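Local coordinates for protein C-type lectin domain family 4 member F (PDB 6JJJ) that serves as a galactose- and fucose-binding C-type lectin receptor of Kupffer cells that could be involved in endocytosis, at residues N32-Y37 against V147-T152. Residues are numbered along the deposited sequence; the frame is centred on the assembly and turned at random.
Sequences NGNFYY and VCKKST
With CG of Tyr36 anti to its carbonyl carbon, beside the backbone N (chi1 -61°), and Lys149 CG anti to the backbone N (chi1 -180°), its chain bent at chi3 (85°), the aliphatic chain runs alongside the phenol in the same direction. The pair illustrates how a C-type lectin domain closes on itself: strand 34-38, early in the fold, is joined antiparallel to strand 147-151 from its end, in the middle of a four-stranded sheet. Lys149 CD rests 3.4 Å from Tyr36 CE2, and the two polar ends converge on Glu67, which accepts a hydrogen bond from the phenol and forms a salt bridge with the lysine. At the ring's edge, Val147 CG2 reaches Tyr36 CD2 at 4.2 Å. Backbone bonds run in both directions at two hydrogen-bonded pairs, Phe35 with Lys150 and Tyr37 with Cys148; Phe35 N lies 2.9 Å from Lys150 O. These four residues occupy the face opposite Tyr36 and Lys149, where Cys148 is disulfide-bonded to Cys52, tying helix 45-54 to the sheet. Beyond the ladder, the Thr152 side chain lies roughly perpendicular to that of Phe35, with OG1 and CG2 near ring atoms CD2 and CE2, and Thr152 OG1 donates a hydrogen bond to Gly33 O at 3.0 Å.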
loop_
_atom_site.group_PDB
_atom_site.type_symbol
_atom_site.label_atom_id
_atom_site.label_comp_id
_atom_site.label_asym_id
_atom_site.label_seq_id
_atom_site.Cartn_x
_atom_site.Cartn_y
_atom_site.Cartn_z
ATOM N N ASN A 32 10.760 8.219 -6.662
ATOM C CA ASN A 32 11.531 8.413 -7.892
ATOM C C ASN A 32 12.245 7.136 -8.342
ATOM O O ASN A 32 13.469 7.071 -8.460
ATOM C CB ASN A 32 12.528 9.561 -7.725
ATOM C CG ASN A 32 11.914 10.921 -8.029
ATOM O OD1 ASN A 32 10.941 11.020 -8.776
ATOM N ND2 ASN A 32 12.487 11.974 -7.457
ATOM N N GLY A 33 11.438 6.106 -8.592
ATOM C CA GLY A 33 11.881 4.889 -9.230
ATOM C C GLY A 33 12.243 3.762 -8.284
ATOM O O GLY A 33 12.086 2.590 -8.649
ATOM N N ASN A 34 12.718 4.079 -7.087
ATOM C CA ASN A 34 13.157 3.074 -6.133
ATOM C C ASN A 34 12.212 3.010 -4.940
ATOM O O ASN A 34 11.438 3.935 -4.676
ATOM C CB ASN A 34 14.592 3.349 -5.666
ATOM C CG ASN A 34 15.589 3.375 -6.817
ATOM O OD1 ASN A 34 15.970 2.325 -7.344
ATOM N ND2 ASN A 34 16.012 4.572 -7.214
ATOM N N PHE A 35 12.291 1.894 -4.221
ATOM C CA PHE A 35 11.585 1.716 -2.960
ATOM C C PHE A 35 12.572 1.818 -1.802
ATOM O O PHE A 35 13.686 1.291 -1.872
ATOM C CB PHE A 35 10.864 0.368 -2.917
ATOM C CG PHE A 35 9.567 0.351 -3.673
ATOM C CD1 PHE A 35 8.400 0.820 -3.090
ATOM C CD2 PHE A 35 9.514 -0.140 -4.970
ATOM C CE1 PHE A 35 7.206 0.804 -3.789
ATOM C CE2 PHE A 35 8.323 -0.158 -5.674
ATOM C CZ PHE A 35 7.169 0.313 -5.084
ATOM N N TYR A 36 12.164 2.521 -0.750
ATOM C CA TYR A 36 12.999 2.748 0.418
ATOM C C TYR A 36 12.324 2.170 1.652
ATOM O O TYR A 36 11.100 2.250 1.796
ATOM C CB TYR A 36 13.263 4.239 0.627
ATOM C CG TYR A 36 13.996 4.900 -0.512
ATOM C CD1 TYR A 36 13.336 5.258 -1.680
ATOM C CD2 TYR A 36 15.352 5.175 -0.415
ATOM C CE1 TYR A 36 14.011 5.868 -2.719
ATOM C CE2 TYR A 36 16.031 5.784 -1.446
ATOM C CZ TYR A 36 15.361 6.129 -2.594
ATOM O OH TYR A 36 16.050 6.737 -3.617
ATOM N N TYR A 37 13.128 1.578 2.534
ATOM C CA TYR A 37 12.648 1.021 3.794
ATOM C C TYR A 37 13.391 1.680 4.948
ATOM O O TYR A 37 14.618 1.573 5.041
ATOM C CB TYR A 37 12.840 -0.496 3.830
ATOM C CG TYR A 37 12.469 -1.126 5.152
ATOM C CD1 TYR A 37 11.169 -1.536 5.412
ATOM C CD2 TYR A 37 13.425 -1.311 6.141
ATOM C CE1 TYR A 37 10.830 -2.112 6.626
ATOM C CE2 TYR A 37 13.097 -1.886 7.351
ATOM C CZ TYR A 37 11.798 -2.284 7.589
ATOM O OH TYR A 37 11.476 -2.856 8.800
ATOM N N VAL A 147 18.520 2.652 6.256
ATOM C CA VAL A 147 17.580 2.770 5.145
ATOM C C VAL A 147 18.078 1.911 3.989
ATOM O O VAL A 147 19.231 2.037 3.563
ATOM C CB VAL A 147 17.403 4.241 4.717
ATOM C CG1 VAL A 147 18.758 4.879 4.439
ATOM C CG2 VAL A 147 16.485 4.341 3.514
ATOM N N CYS A 148 17.205 1.050 3.474
ATOM C CA CYS A 148 17.501 0.232 2.305
ATOM C C CYS A 148 16.919 0.876 1.053
ATOM O O CYS A 148 15.934 1.616 1.118
ATOM C CB CYS A 148 16.925 -1.182 2.451
ATOM S SG CYS A 148 17.329 -2.084 3.973
ATOM N N LYS A 149 17.527 0.578 -0.097
ATOM C CA LYS A 149 17.014 1.035 -1.384
ATOM C C LYS A 149 16.883 -0.145 -2.338
ATOM O O LYS A 149 17.737 -1.036 -2.365
ATOM C CB LYS A 149 17.912 2.113 -2.018
ATOM C CG LYS A 149 17.399 2.618 -3.366
ATOM C CD LYS A 149 17.906 4.015 -3.700
ATOM C CE LYS A 149 19.282 3.989 -4.351
ATOM N NZ LYS A 149 19.697 5.346 -4.816
ATOM N N LYS A 150 15.819 -0.128 -3.137
ATOM C CA LYS A 150 15.500 -1.220 -4.044
ATOM C C LYS A 150 15.066 -0.655 -5.385
ATOM O O LYS A 150 14.367 0.359 -5.444
ATOM C CB LYS A 150 14.398 -2.113 -3.465
ATOM C CG LYS A 150 13.973 -3.248 -4.380
ATOM C CD LYS A 150 12.900 -4.112 -3.729
ATOM C CE LYS A 150 13.491 -5.089 -2.720
ATOM N NZ LYS A 150 13.738 -6.430 -3.333
ATOM N N SER A 151 15.487 -1.320 -6.455
ATOM C CA SER A 151 15.198 -0.882 -7.810
ATOM C C SER A 151 13.986 -1.619 -8.363
ATOM O O SER A 151 13.686 -2.749 -7.968
ATOM C CB SER A 151 16.402 -1.123 -8.724
ATOM O OG SER A 151 17.576 -0.533 -8.194
ATOM N N THR A 152 13.286 -0.957 -9.281
ATOM C CA THR A 152 12.140 -1.543 -9.962
ATOM C C THR A 152 11.986 -0.871 -11.318
ATOM O O THR A 152 12.464 0.247 -11.538
ATOM C CB THR A 152 10.843 -1.394 -9.153
ATOM O OG1 THR A 152 10.819 -0.114 -8.508
ATOM C CG2 THR A 152 10.716 -2.503 -8.116
#